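Local coordinates for protein cysteine desulfurase (Fervidobacterium islandicum, PDB 6A6E) that catalyses, as a SufS-type cysteine desulfurase using pyridoxal-5'-phosphate, the removal of sulfur from cysteine, probably to supply iron-sulfur cluster assembly, at residues A[208-213]-A[229-234]; A[183-188]-A[212-217]; A[32-37]-A[367-372]; A[38-43]-A[398-403]. All blocks are in the same frame, centred on the assembly; numbering follows the deposited sequence.

Contact 1 of 4, residues A[208-213]-A[229-234]; sequences IVDGAQ and FLVFSG. With PLP (pyridoxal-5'-phosphate), chain E.
Ile208 to Asp210 and Phe229 to Val231 lie side by side as parallel strands, their facing backbone groups paired in turn. Val209 N donates to Phe229 O (3.0 Å), while Val209 O accepts from Val231 N (3.2 Å). Gly211 N then reaches Val231 O at 2.9 Å through a more bent bond of 141°; glycine suits this place because a beta carbon would run into that oxygen. Past the last bridge a water takes over, donating to Ala212 O and accepting from Ser233 N. Branched Val209 and Leu230 seal one face, CG1 against CD1 at 3.8 Å. On the other, Asp210 holds CG anti to its backbone N (chi1 174°), bringing the carboxylate to the cofactor. Asp210 OD1 accepts from Ala212 N (3.1 Å), closing an Asx turn, and OD2 of the same carboxylate lies 2.6 Å from PLP N1. Putting an alanine at Asp210 would probably deprive the pyridine nitrogen of its close carboxylate and Ala212 N of its acceptor. The short side chain of Ser233 fits beside the phosphate and donates through OG to PLP O3P (2.5 Å). Strand ends carrying cofactor-binding residues on a parallel beta-alpha-beta unit are characteristic of fold-type I PLP enzymes.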
loop_
_atom_site.group_PDB
_atom_site.type_symbol
_atom_site.label_atom_id
_atom_site.label_comp_id
_atom_site.label_asym_id
_atom_site.label_seq_id
_atom_site.Cartn_x
_atom_site.Cartn_y
_atom_site.Cartn_z
ATOM N N ILE A 208 -15.685 13.733 -8.255
ATOM C CA ILE A 208 -15.074 12.532 -7.729
ATOM C C ILE A 208 -16.151 11.563 -7.243
ATOM O O ILE A 208 -17.093 11.938 -6.489
ATOM C CB ILE A 208 -14.157 12.890 -6.525
ATOM C CG1 ILE A 208 -13.148 13.928 -6.944
ATOM C CG2 ILE A 208 -13.497 11.604 -5.954
ATOM C CD1 ILE A 208 -12.529 14.670 -5.787
ATOM N N VAL A 209 -15.994 10.294 -7.616
ATOM C CA VAL A 209 -16.845 9.265 -7.100
ATOM C C VAL A 209 -16.037 8.266 -6.292
ATOM O O VAL A 209 -15.028 7.760 -6.765
ATOM C CB VAL A 209 -17.604 8.565 -8.258
ATOM C CG1 VAL A 209 -18.299 7.329 -7.791
ATOM C CG2 VAL A 209 -18.644 9.523 -8.856
ATOM N N ASP A 210 -16.506 8.041 -5.053
ATOM C CA ASP A 210 -16.085 6.966 -4.224
ATOM C C ASP A 210 -16.828 5.722 -4.614
ATOM O O ASP A 210 -17.968 5.503 -4.215
ATOM C CB ASP A 210 -16.249 7.345 -2.721
ATOM C CG ASP A 210 -15.945 6.181 -1.740
ATOM O OD1 ASP A 210 -15.581 5.110 -2.211
ATOM O OD2 ASP A 210 -16.129 6.347 -0.493
ATOM N N GLY A 211 -16.097 4.859 -5.308
ATOM C CA GLY A 211 -16.601 3.673 -5.925
ATOM C C GLY A 211 -16.420 2.402 -5.128
ATOM O O GLY A 211 -16.685 1.299 -5.675
ATOM N N ALA A 212 -15.999 2.501 -3.861
ATOM C CA ALA A 212 -15.532 1.261 -3.146
ATOM C C ALA A 212 -16.580 0.158 -3.095
ATOM O O ALA A 212 -16.236 -1.042 -3.174
ATOM C CB ALA A 212 -15.033 1.572 -1.728
ATOM N N GLN A 213 -17.853 0.528 -2.891
ATOM C CA GLN A 213 -18.941 -0.466 -2.774
ATOM C C GLN A 213 -19.584 -0.767 -4.128
ATOM O O GLN A 213 -20.155 -1.831 -4.294
ATOM C CB GLN A 213 -20.079 -0.019 -1.880
ATOM C CG GLN A 213 -19.819 0.071 -0.443
ATOM C CD GLN A 213 -19.482 -1.254 0.191
ATOM O OE1 GLN A 213 -19.994 -2.325 -0.203
ATOM N NE2 GLN A 213 -18.591 -1.193 1.188
ATOM N N PHE A 229 -12.809 11.842 -11.610
ATOM C CA PHE A 229 -12.001 10.907 -10.873
ATOM C C PHE A 229 -12.929 9.865 -10.291
ATOM O O PHE A 229 -14.075 10.190 -9.914
ATOM C CB PHE A 229 -11.217 11.583 -9.723
ATOM C CG PHE A 229 -10.260 12.629 -10.171
ATOM C CD1 PHE A 229 -9.028 12.284 -10.673
ATOM C CD2 PHE A 229 -10.654 13.957 -10.195
ATOM C CE1 PHE A 229 -8.178 13.224 -11.154
ATOM C CE2 PHE A 229 -9.778 14.921 -10.648
ATOM C CZ PHE A 229 -8.541 14.561 -11.137
ATOM N N LEU A 230 -12.420 8.621 -10.225
ATOM C CA LEU A 230 -13.053 7.528 -9.493
ATOM C C LEU A 230 -11.981 6.720 -8.698
ATOM O O LEU A 230 -10.901 6.440 -9.214
ATOM C CB LEU A 230 -13.765 6.589 -10.455
ATOM C CG LEU A 230 -14.612 5.465 -9.838
ATOM C CD1 LEU A 230 -16.040 5.521 -10.303
ATOM C CD2 LEU A 230 -14.053 4.108 -10.214
ATOM N N VAL A 231 -12.340 6.278 -7.495
ATOM C CA VAL A 231 -11.468 5.462 -6.676
ATOM C C VAL A 231 -12.160 4.166 -6.228
ATOM O O VAL A 231 -13.355 4.174 -5.966
ATOM C CB VAL A 231 -10.992 6.250 -5.462
ATOM C CG1 VAL A 231 -10.103 7.431 -5.889
ATOM C CG2 VAL A 231 -12.142 6.751 -4.589
ATOM N N PHE A 232 -11.405 3.082 -6.070
ATOM C CA PHE A 232 -11.929 1.900 -5.429
ATOM C C PHE A 232 -10.782 1.058 -4.825
ATOM O O PHE A 232 -9.601 1.332 -5.103
ATOM C CB PHE A 232 -12.829 1.098 -6.433
ATOM C CG PHE A 232 -12.080 0.381 -7.561
ATOM C CD1 PHE A 232 -11.863 0.991 -8.793
ATOM C CD2 PHE A 232 -11.672 -0.937 -7.402
ATOM C CE1 PHE A 232 -11.198 0.321 -9.815
ATOM C CE2 PHE A 232 -11.028 -1.600 -8.407
ATOM C CZ PHE A 232 -10.809 -0.971 -9.643
ATOM N N SER A 233 -11.139 0.009 -4.070
ATOM C CA SER A 233 -10.191 -0.826 -3.360
ATOM C C SER A 233 -10.278 -2.252 -3.871
ATOM O O SER A 233 -11.392 -2.837 -4.023
ATOM C CB SER A 233 -10.494 -0.849 -1.855
ATOM O OG SER A 233 -10.402 0.432 -1.229
ATOM N N GLY A 234 -9.090 -2.849 -4.058
ATOM C CA GLY A 234 -8.975 -4.220 -4.515
ATOM C C GLY A 234 -9.632 -5.261 -3.623
ATOM O O GLY A 234 -10.213 -6.251 -4.146
HETATM N N1 PLP E . -15.965 4.218 0.907
HETATM C C2 PLP E . -16.873 3.277 0.896
HETATM C C2A PLP E . -18.273 3.584 0.481
HETATM C C3 PLP E . -16.466 1.947 1.347
HETATM O O3 PLP E . -17.383 0.995 1.372
HETATM C C4 PLP E . -15.077 1.681 1.716
HETATM C C4A PLP E . -14.577 0.369 2.081
HETATM C C5 PLP E . -14.154 2.821 1.724
HETATM C C6 PLP E . -14.681 4.009 1.315
HETATM C C5A PLP E . -12.697 2.696 2.181
HETATM O O4P PLP E . -11.884 1.665 1.641
HETATM P P PLP E . -10.424 1.210 2.182
HETATM O O1P PLP E . -9.478 2.328 1.991
HETATM O O2P PLP E . -10.734 0.798 3.592
HETATM O O3P PLP E . -10.149 0.076 1.241
HETATM O O HOH W 1 -13.763 -1.294 -4.108
#

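Contact 2 of 4, residues A[183-188]-A[212-217]; sequences TGQSNV and AQLVPH. With PLP (pyridoxal-5'-phosphate), chain E.
Gln185 and His217 reach toward each other from opposite directions in the tight half of this contact. Anti at both chi1 (175°) and chi2, the glutamine is extended and carries its amide across to the other loop. His217 NE2 donates to Gln185 OE1 at 2.7 Å along an almost straight line (176°). The oxygen sits at the imidazole edge, in the ring plane, while amide and ring are turned 66° apart. Packing is close enough to bring Gln185 OE1 within 3.1 Å of Gln213 O, an approach of two acceptors that the histidine bond probably helps to offset. Next to it Leu214 CD2 lies 4.1 Å from Gly184 CA, where a beta carbon would collide with that methyl, and glycine is therefore the residue that fits.

Toward the cofactor the two loops rely on mediation more than on direct bonds. A water donates to Gln185 O and accepts from Gln213 N, and Asn187 CB lies 3.7 Å from Gln213 NE2; the asparagine's own ND2 turns to His375 O and to a bound citrate. Gln213, bent at its second torsion, donates through NE2 to PLP O3 (2.5 Å) and also to Ala40 O, so an amide with two hydrogens serves two acceptors. Thr183 OG1 gives its hydrogen to Gln185 O from above the carbonyl plane (2.8 Å). Such loops after parallel strand ends line the cofactor pocket, as in fold-type I PLP enzymes.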
loop_
_atom_site.group_PDB
_atom_site.type_symbol
_atom_site.label_atom_id
_atom_site.label_comp_id
_atom_site.label_asym_id
_atom_site.label_seq_id
_atom_site.Cartn_x
_atom_site.Cartn_y
_atom_site.Cartn_z
ATOM N N THR A 183 -20.303 9.322 -2.911
ATOM C CA THR A 183 -20.257 7.892 -3.000
ATOM C C THR A 183 -21.053 7.400 -4.207
ATOM O O THR A 183 -22.048 7.976 -4.610
ATOM C CB THR A 183 -20.789 7.210 -1.716
ATOM O OG1 THR A 183 -20.624 5.814 -1.854
ATOM C CG2 THR A 183 -22.296 7.515 -1.437
ATOM N N GLY A 184 -20.541 6.376 -4.850
ATOM C CA GLY A 184 -21.245 5.724 -5.913
ATOM C C GLY A 184 -22.321 4.813 -5.331
ATOM O O GLY A 184 -23.310 4.476 -6.021
ATOM N N GLN A 185 -22.127 4.376 -4.084
ATOM C CA GLN A 185 -23.122 3.574 -3.356
ATOM C C GLN A 185 -22.756 3.529 -1.885
ATOM O O GLN A 185 -21.587 3.236 -1.552
ATOM C CB GLN A 185 -23.130 2.132 -3.878
ATOM C CG GLN A 185 -24.049 1.181 -3.102
ATOM C CD GLN A 185 -23.942 -0.253 -3.559
ATOM O OE1 GLN A 185 -23.030 -0.601 -4.282
ATOM N NE2 GLN A 185 -24.884 -1.078 -3.180
ATOM N N SER A 186 -23.735 3.799 -1.007
ATOM C CA SER A 186 -23.516 3.854 0.433
ATOM C C SER A 186 -23.268 2.466 0.969
ATOM O O SER A 186 -23.949 1.502 0.592
ATOM C CB SER A 186 -24.683 4.528 1.170
ATOM O OG SER A 186 -24.617 4.350 2.594
ATOM N N ASN A 187 -22.266 2.404 1.844
ATOM C CA ASN A 187 -21.917 1.203 2.585
ATOM C C ASN A 187 -22.864 0.949 3.775
ATOM O O ASN A 187 -22.687 -0.047 4.448
ATOM C CB ASN A 187 -20.470 1.281 3.124
ATOM C CG ASN A 187 -20.304 2.286 4.234
ATOM O OD1 ASN A 187 -20.747 3.411 4.111
ATOM N ND2 ASN A 187 -19.639 1.895 5.337
ATOM N N VAL A 188 -23.824 1.853 4.012
ATOM C CA VAL A 188 -24.845 1.729 5.089
ATOM C C VAL A 188 -26.296 1.650 4.568
ATOM O O VAL A 188 -27.035 0.723 4.906
ATOM C CB VAL A 188 -24.744 2.906 6.057
ATOM C CG1 VAL A 188 -25.833 2.818 7.119
ATOM C CG2 VAL A 188 -23.380 2.890 6.761
ATOM N N ALA A 212 -15.999 2.501 -3.861
ATOM C CA ALA A 212 -15.532 1.261 -3.146
ATOM C C ALA A 212 -16.580 0.158 -3.095
ATOM O O ALA A 212 -16.236 -1.042 -3.174
ATOM C CB ALA A 212 -15.033 1.572 -1.728
ATOM N N GLN A 213 -17.853 0.528 -2.891
ATOM C CA GLN A 213 -18.941 -0.466 -2.774
ATOM C C GLN A 213 -19.584 -0.767 -4.128
ATOM O O GLN A 213 -20.155 -1.831 -4.294
ATOM C CB GLN A 213 -20.079 -0.019 -1.880
ATOM C CG GLN A 213 -19.819 0.071 -0.443
ATOM C CD GLN A 213 -19.482 -1.254 0.191
ATOM O OE1 GLN A 213 -19.994 -2.325 -0.203
ATOM N NE2 GLN A 213 -18.591 -1.193 1.188
ATOM N N LEU A 214 -19.529 0.184 -5.058
ATOM C CA LEU A 214 -20.187 0.063 -6.366
ATOM C C LEU A 214 -19.426 -0.816 -7.338
ATOM O O LEU A 214 -19.990 -1.743 -8.013
ATOM C CB LEU A 214 -20.346 1.465 -6.950
ATOM C CG LEU A 214 -21.036 1.567 -8.315
ATOM C CD1 LEU A 214 -22.484 1.129 -8.154
ATOM C CD2 LEU A 214 -20.965 2.972 -8.905
ATOM N N VAL A 215 -18.118 -0.565 -7.437
ATOM C CA VAL A 215 -17.316 -1.196 -8.513
ATOM C C VAL A 215 -17.306 -2.713 -8.441
ATOM O O VAL A 215 -17.286 -3.380 -9.471
ATOM C CB VAL A 215 -15.878 -0.591 -8.543
ATOM C CG1 VAL A 215 -14.870 -1.485 -9.306
ATOM C CG2 VAL A 215 -15.934 0.829 -9.095
ATOM N N PRO A 216 -17.328 -3.293 -7.237
ATOM C CA PRO A 216 -17.292 -4.752 -7.157
ATOM C C PRO A 216 -18.473 -5.518 -7.766
ATOM O O PRO A 216 -18.341 -6.705 -8.054
ATOM C CB PRO A 216 -17.316 -5.006 -5.645
ATOM C CG PRO A 216 -16.679 -3.791 -5.041
ATOM C CD PRO A 216 -17.204 -2.677 -5.900
ATOM N N HIS A 217 -19.625 -4.900 -7.880
ATOM C CA HIS A 217 -20.803 -5.678 -8.316
ATOM C C HIS A 217 -21.583 -5.012 -9.435
ATOM O O HIS A 217 -22.571 -5.590 -9.906
ATOM C CB HIS A 217 -21.778 -5.922 -7.160
ATOM C CG HIS A 217 -22.448 -4.682 -6.726
ATOM N ND1 HIS A 217 -23.646 -4.264 -7.271
ATOM C CD2 HIS A 217 -22.094 -3.748 -5.811
ATOM C CE1 HIS A 217 -23.982 -3.094 -6.744
ATOM N NE2 HIS A 217 -23.062 -2.755 -5.850
HETATM N N1 PLP E . -15.965 4.218 0.907
HETATM C C2 PLP E . -16.873 3.277 0.896
HETATM C C2A PLP E . -18.273 3.584 0.481
HETATM C C3 PLP E . -16.466 1.947 1.347
HETATM O O3 PLP E . -17.383 0.995 1.372
HETATM C C4 PLP E . -15.077 1.681 1.716
HETATM C C4A PLP E . -14.577 0.369 2.081
HETATM C C5 PLP E . -14.154 2.821 1.724
HETATM C C6 PLP E . -14.681 4.009 1.315
HETATM C C5A PLP E . -12.697 2.696 2.181
HETATM O O4P PLP E . -11.884 1.665 1.641
HETATM P P PLP E . -10.424 1.210 2.182
HETATM O O1P PLP E . -9.478 2.328 1.991
HETATM O O2P PLP E . -10.734 0.798 3.592
HETATM O O3P PLP E . -10.149 0.076 1.241
HETATM O O HOH W 2 -19.184 3.176 -3.312
#

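Contact 3 of 4, residues A[32-37]-A[367-372]; sequences KRLVYL and GVATRS
In both Val35 (chi1 172°) and Val368 (chi1 173°) CG1 stands anti to the backbone N, and the two side chains run alongside each other in the same direction, with Val35 CB 3.8 Å from Val368 CG2. Leu37, its CG anti to the carbonyl carbon (chi1 -59°), swings CD1 to 4.2 Å from Val368 CG1. The backbones run parallel: Val35 N donates to Gly367 O (2.9 Å), Ala369 N to Val35 O (3.0 Å), and Leu37 N to Ala369 O (3.0 Å). Gly367 leaves the preceding helix with positive phi, and a beta carbon there would strike Arg33 O, two reasons for glycine. On the opposite face the small Ala369 accommodates the Tyr36 ring, CB to CD1 3.9 Å. Shortening Val368 to an alanine would probably open a gap between Val35 and Leu37, since both of the methyls they rest on would be gone. The valine and leucine face is covered by helix 407-423, where Val412 and Leu413 meet Val368, and Arg33 bridges to Glu408 and Asp409 of the same helix. Leu71 and His69 of the second subunit pack on Leu34 and Ala369, while strand 396-400 continues the sheet beyond strand 368-373.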
loop_
_atom_site.group_PDB
_atom_site.type_symbol
_atom_site.label_atom_id
_atom_site.label_comp_id
_atom_site.label_asym_id
_atom_site.label_seq_id
_atom_site.Cartn_x
_atom_site.Cartn_y
_atom_site.Cartn_z
ATOM N N LYS A 32 -21.551 -25.237 12.475
ATOM C CA LYS A 32 -22.342 -24.720 11.341
ATOM C C LYS A 32 -21.434 -24.073 10.258
ATOM O O LYS A 32 -20.431 -23.394 10.575
ATOM C CB LYS A 32 -23.352 -23.712 11.822
ATOM C CG LYS A 32 -24.273 -24.286 12.872
ATOM C CD LYS A 32 -25.412 -23.371 13.128
ATOM C CE LYS A 32 -26.399 -24.002 14.106
ATOM N NZ LYS A 32 -27.687 -23.282 13.914
ATOM N N ARG A 33 -21.783 -24.288 8.996
ATOM C CA ARG A 33 -20.991 -23.744 7.924
ATOM C C ARG A 33 -21.003 -22.210 8.003
ATOM O O ARG A 33 -21.971 -21.564 8.475
ATOM C CB ARG A 33 -21.471 -24.217 6.547
ATOM C CG ARG A 33 -22.771 -23.570 6.107
ATOM C CD ARG A 33 -23.309 -24.101 4.778
ATOM N NE ARG A 33 -24.559 -23.416 4.433
ATOM C CZ ARG A 33 -24.651 -22.258 3.800
ATOM N NH1 ARG A 33 -23.542 -21.634 3.366
ATOM N NH2 ARG A 33 -25.850 -21.708 3.587
ATOM N N LEU A 34 -19.894 -21.661 7.529
ATOM C CA LEU A 34 -19.693 -20.217 7.465
ATOM C C LEU A 34 -20.686 -19.642 6.508
ATOM O O LEU A 34 -20.771 -20.022 5.350
ATOM C CB LEU A 34 -18.240 -19.875 7.036
ATOM C CG LEU A 34 -18.031 -18.382 6.682
ATOM C CD1 LEU A 34 -18.248 -17.503 7.932
ATOM C CD2 LEU A 34 -16.655 -18.171 6.072
ATOM N N VAL A 35 -21.476 -18.714 7.000
ATOM C CA VAL A 35 -22.352 -17.941 6.168
ATOM C C VAL A 35 -21.798 -16.488 6.161
ATOM O O VAL A 35 -22.094 -15.697 7.055
ATOM C CB VAL A 35 -23.817 -18.008 6.672
ATOM C CG1 VAL A 35 -24.671 -17.038 5.896
ATOM C CG2 VAL A 35 -24.371 -19.431 6.461
ATOM N N TYR A 36 -21.065 -16.123 5.112
ATOM C CA TYR A 36 -20.281 -14.857 5.130
ATOM C C TYR A 36 -21.084 -13.732 4.542
ATOM O O TYR A 36 -21.261 -13.655 3.322
ATOM C CB TYR A 36 -18.940 -15.009 4.416
ATOM C CG TYR A 36 -18.041 -13.805 4.576
ATOM C CD1 TYR A 36 -17.269 -13.639 5.706
ATOM C CD2 TYR A 36 -18.018 -12.802 3.637
ATOM C CE1 TYR A 36 -16.483 -12.511 5.895
ATOM C CE2 TYR A 36 -17.154 -11.702 3.773
ATOM C CZ TYR A 36 -16.420 -11.550 4.903
ATOM O OH TYR A 36 -15.587 -10.474 5.063
ATOM N N LEU A 37 -21.597 -12.883 5.430
ATOM C CA LEU A 37 -22.405 -11.717 5.040
ATOM C C LEU A 37 -21.797 -10.365 5.508
ATOM O O LEU A 37 -22.549 -9.397 5.830
ATOM C CB LEU A 37 -23.861 -11.848 5.531
ATOM C CG LEU A 37 -24.625 -13.082 5.004
ATOM C CD1 LEU A 37 -25.968 -13.161 5.674
ATOM C CD2 LEU A 37 -24.839 -13.017 3.503
ATOM N N GLY A 367 -23.162 -19.301 12.716
ATOM C CA GLY A 367 -22.015 -19.216 11.781
ATOM C C GLY A 367 -22.080 -18.057 10.760
ATOM O O GLY A 367 -21.338 -18.041 9.770
ATOM N N VAL A 368 -22.963 -17.114 11.029
ATOM C CA VAL A 368 -23.291 -16.011 10.162
ATOM C C VAL A 368 -22.403 -14.815 10.596
ATOM O O VAL A 368 -22.506 -14.353 11.748
ATOM C CB VAL A 368 -24.776 -15.642 10.319
ATOM C CG1 VAL A 368 -25.144 -14.369 9.563
ATOM C CG2 VAL A 368 -25.653 -16.783 9.806
ATOM N N ALA A 369 -21.606 -14.319 9.634
ATOM C CA ALA A 369 -20.746 -13.136 9.789
ATOM C C ALA A 369 -21.461 -11.897 9.349
ATOM O O ALA A 369 -21.814 -11.800 8.209
ATOM C CB ALA A 369 -19.449 -13.329 8.979
ATOM N N THR A 370 -21.705 -10.974 10.273
ATOM C CA THR A 370 -22.279 -9.668 10.010
ATOM C C THR A 370 -21.492 -8.651 10.794
ATOM O O THR A 370 -20.573 -9.004 11.545
ATOM C CB THR A 370 -23.746 -9.543 10.507
ATOM O OG1 THR A 370 -23.791 -9.699 11.926
ATOM C CG2 THR A 370 -24.619 -10.604 9.839
ATOM N N ARG A 371 -21.814 -7.374 10.616
ATOM C CA ARG A 371 -21.106 -6.335 11.311
ATOM C C ARG A 371 -22.063 -5.393 12.014
ATOM O O ARG A 371 -23.072 -4.986 11.461
ATOM C CB ARG A 371 -20.264 -5.553 10.295
ATOM C CG ARG A 371 -19.306 -4.502 10.851
ATOM C CD ARG A 371 -18.290 -4.083 9.761
ATOM N NE ARG A 371 -17.315 -5.128 9.558
ATOM C CZ ARG A 371 -16.127 -5.202 10.098
ATOM N NH1 ARG A 371 -15.617 -4.191 10.787
ATOM N NH2 ARG A 371 -15.432 -6.270 9.861
ATOM N N SER A 372 -21.681 -4.978 13.201
ATOM C CA SER A 372 -22.446 -4.051 13.969
ATOM C C SER A 372 -21.570 -2.852 14.230
ATOM O O SER A 372 -20.352 -3.013 14.308
ATOM C CB SER A 372 -22.871 -4.711 15.324
ATOM O OG SER A 372 -21.724 -5.202 16.024
#

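Contact 4 of 4, residues A[38-43]-A[398-403]; sequences DNAAST and RASVYL
Asn39 reaches Ser400 and Tyr402 along its whole length. Asn39 CB stands 3.7 Å from Ser400 O, and its CG lies 3.6 Å from Tyr402 CB, with the two side chains crossing at a slant. At the tip the amide divides its work: Asn39 ND2 donates to Ser400 O (2.8 Å), an acceptor lying close to the amide plane, and also to Tyr36 O, while OD1, resting against Tyr402 CB, accepts from Tyr404 OH. CG anti to the carbonyl carbon (chi1 -67°) directs this group toward the strand. Asparagine suits the spot because one flat amide can donate to backbone carbonyls through ND2 and accept from a hydroxyl through OD1.

Ser400 answers from the strand, its OG accepting from Ala40 N at 2.9 Å (163°). The turn at 38-43 is thereby fastened to the end of strand 396-400, in the C-terminal-domain sheet of this fold-type I enzyme, and it carries Ala40 O to the cofactor-binding Gln213.

Ala40 CB sits over the centre of one face of the Arg398 guanidinium, 3.4 Å from CZ; a methyl is small enough to lie flat on this face. At the guanidinium edge Asp38 OD1 forms a long salt bridge with Arg398 NH2 (3.5 Å), its bond weak, and a water accepts from Arg398 NE and lies within hydrogen-bonding distance of Asp38 OD1. Asp38 OD2 forms a salt bridge with Arg371 and a hydrogen bond with His69 of the second subunit, while Arg398 donates through NH1 to Asn187 O and through NH2 to a citric acid molecule, probably from the crystallisation liquor. Farther along, Thr43 CG2 packs on the Tyr402 ring, 3.7 Å from CD2.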
loop_
_atom_site.group_PDB
_atom_site.type_symbol
_atom_site.label_atom_id
_atom_site.label_comp_id
_atom_site.label_asym_id
_atom_site.label_seq_id
_atom_site.Cartn_x
_atom_site.Cartn_y
_atom_site.Cartn_z
ATOM N N ASP A 38 -20.458 -10.285 5.490
ATOM C CA ASP A 38 -19.743 -9.031 5.817
ATOM C C ASP A 38 -18.904 -8.569 4.608
ATOM O O ASP A 38 -17.818 -8.003 4.740
ATOM C CB ASP A 38 -18.833 -9.255 6.994
ATOM C CG ASP A 38 -18.368 -7.942 7.630
ATOM O OD1 ASP A 38 -19.079 -6.900 7.442
ATOM O OD2 ASP A 38 -17.333 -8.011 8.340
ATOM N N ASN A 39 -19.477 -8.774 3.437
ATOM C CA ASN A 39 -18.834 -8.476 2.143
ATOM C C ASN A 39 -18.530 -7.002 1.908
ATOM O O ASN A 39 -17.604 -6.682 1.176
ATOM C CB ASN A 39 -19.697 -9.032 1.005
ATOM C CG ASN A 39 -19.710 -10.525 1.041
ATOM O OD1 ASN A 39 -18.663 -11.122 0.797
ATOM N ND2 ASN A 39 -20.837 -11.140 1.458
ATOM N N ALA A 40 -19.330 -6.142 2.535
ATOM C CA ALA A 40 -19.183 -4.729 2.467
ATOM C C ALA A 40 -17.951 -4.201 3.223
ATOM O O ALA A 40 -17.473 -3.134 2.946
ATOM C CB ALA A 40 -20.421 -4.133 3.019
ATOM N N ALA A 41 -17.428 -4.990 4.159
ATOM C CA ALA A 41 -16.201 -4.702 4.837
ATOM C C ALA A 41 -14.987 -5.239 4.052
ATOM O O ALA A 41 -13.955 -4.555 3.990
ATOM C CB ALA A 41 -16.222 -5.314 6.242
ATOM N N SER A 42 -15.036 -6.491 3.617
ATOM C CA SER A 42 -14.068 -7.055 2.704
ATOM C C SER A 42 -14.581 -8.370 2.154
ATOM O O SER A 42 -15.575 -8.914 2.660
ATOM C CB SER A 42 -12.692 -7.252 3.348
ATOM O OG SER A 42 -11.669 -7.305 2.335
ATOM N N THR A 43 -13.973 -8.853 1.076
ATOM C CA THR A 43 -14.446 -10.108 0.459
ATOM C C THR A 43 -13.482 -11.251 0.593
ATOM O O THR A 43 -12.258 -11.082 0.832
ATOM C CB THR A 43 -14.782 -9.896 -1.019
ATOM O OG1 THR A 43 -13.643 -9.317 -1.669
ATOM C CG2 THR A 43 -15.993 -8.959 -1.204
ATOM N N ARG A 398 -25.424 -4.915 10.030
ATOM C CA ARG A 398 -25.359 -4.893 8.549
ATOM C C ARG A 398 -24.988 -6.258 7.989
ATOM O O ARG A 398 -24.043 -6.900 8.431
ATOM C CB ARG A 398 -24.451 -3.777 8.045
ATOM C CG ARG A 398 -24.509 -3.615 6.515
ATOM C CD ARG A 398 -23.312 -2.804 5.970
ATOM N NE ARG A 398 -22.050 -3.476 6.265
ATOM C CZ ARG A 398 -20.865 -2.902 6.202
ATOM N NH1 ARG A 398 -20.788 -1.636 5.837
ATOM N NH2 ARG A 398 -19.756 -3.611 6.487
ATOM N N ALA A 399 -25.853 -6.719 7.073
ATOM C CA ALA A 399 -25.660 -7.916 6.276
ATOM C C ALA A 399 -25.477 -7.502 4.801
ATOM O O ALA A 399 -26.252 -6.744 4.258
ATOM C CB ALA A 399 -26.814 -8.902 6.416
ATOM N N SER A 400 -24.433 -8.036 4.186
ATOM C CA SER A 400 -24.057 -7.650 2.831
ATOM C C SER A 400 -23.717 -8.887 2.008
ATOM O O SER A 400 -23.039 -9.801 2.507
ATOM C CB SER A 400 -22.908 -6.640 2.920
ATOM O OG SER A 400 -21.787 -7.148 3.659
ATOM N N VAL A 401 -24.174 -8.912 0.745
ATOM C CA VAL A 401 -24.062 -10.083 -0.110
ATOM C C VAL A 401 -23.073 -9.849 -1.253
ATOM O O VAL A 401 -22.851 -8.705 -1.676
ATOM C CB VAL A 401 -25.429 -10.520 -0.730
ATOM C CG1 VAL A 401 -26.359 -11.016 0.336
ATOM C CG2 VAL A 401 -26.141 -9.362 -1.443
ATOM N N TYR A 402 -22.517 -10.962 -1.752
ATOM C CA TYR A 402 -21.646 -10.906 -2.915
ATOM C C TYR A 402 -21.683 -12.259 -3.650
ATOM O O TYR A 402 -22.566 -13.100 -3.400
ATOM C CB TYR A 402 -20.200 -10.508 -2.484
ATOM C CG TYR A 402 -19.328 -9.971 -3.636
ATOM C CD1 TYR A 402 -19.775 -8.954 -4.450
ATOM C CD2 TYR A 402 -18.062 -10.447 -3.864
ATOM C CE1 TYR A 402 -19.015 -8.436 -5.473
ATOM C CE2 TYR A 402 -17.278 -9.932 -4.898
ATOM C CZ TYR A 402 -17.767 -8.933 -5.708
ATOM O OH TYR A 402 -16.993 -8.429 -6.724
ATOM N N LEU A 403 -20.729 -12.466 -4.553
ATOM C CA LEU A 403 -20.783 -13.474 -5.586
ATOM C C LEU A 403 -21.126 -14.884 -5.119
ATOM O O LEU A 403 -21.998 -15.553 -5.717
ATOM C CB LEU A 403 -19.406 -13.539 -6.287
ATOM C CG LEU A 403 -19.233 -14.610 -7.347
ATOM C CD1 LEU A 403 -20.276 -14.363 -8.418
ATOM C CD2 LEU A 403 -17.863 -14.612 -7.967
HETATM O O HOH W 3 -21.946 -6.326 6.592
#

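All four contacts are buried, but contacts 1 and 2 lie nearest the centre of the chain, where they share Ala212 and Gln213 and both touch the cofactor. Contact 3 is farthest out, about 20 Å from that centre, and meets the second subunit, as does contact 4. Contacts 3 and 4 belong to the six-stranded sheet through neighbouring strands 368-373 and 396-400, whereas contact 1 belongs to the seven-stranded one. Contacts 1 and 3 are strand pairings, bonded through backbones with apolar filling; contact 2 joins two loops and contact 4 a turn to a strand end, both relying on polar side chains and waters, with charge added in contact 4. Gln213 to Ala40, Asn187 to Arg398 and Pro216 to Tyr402 tie these regions together.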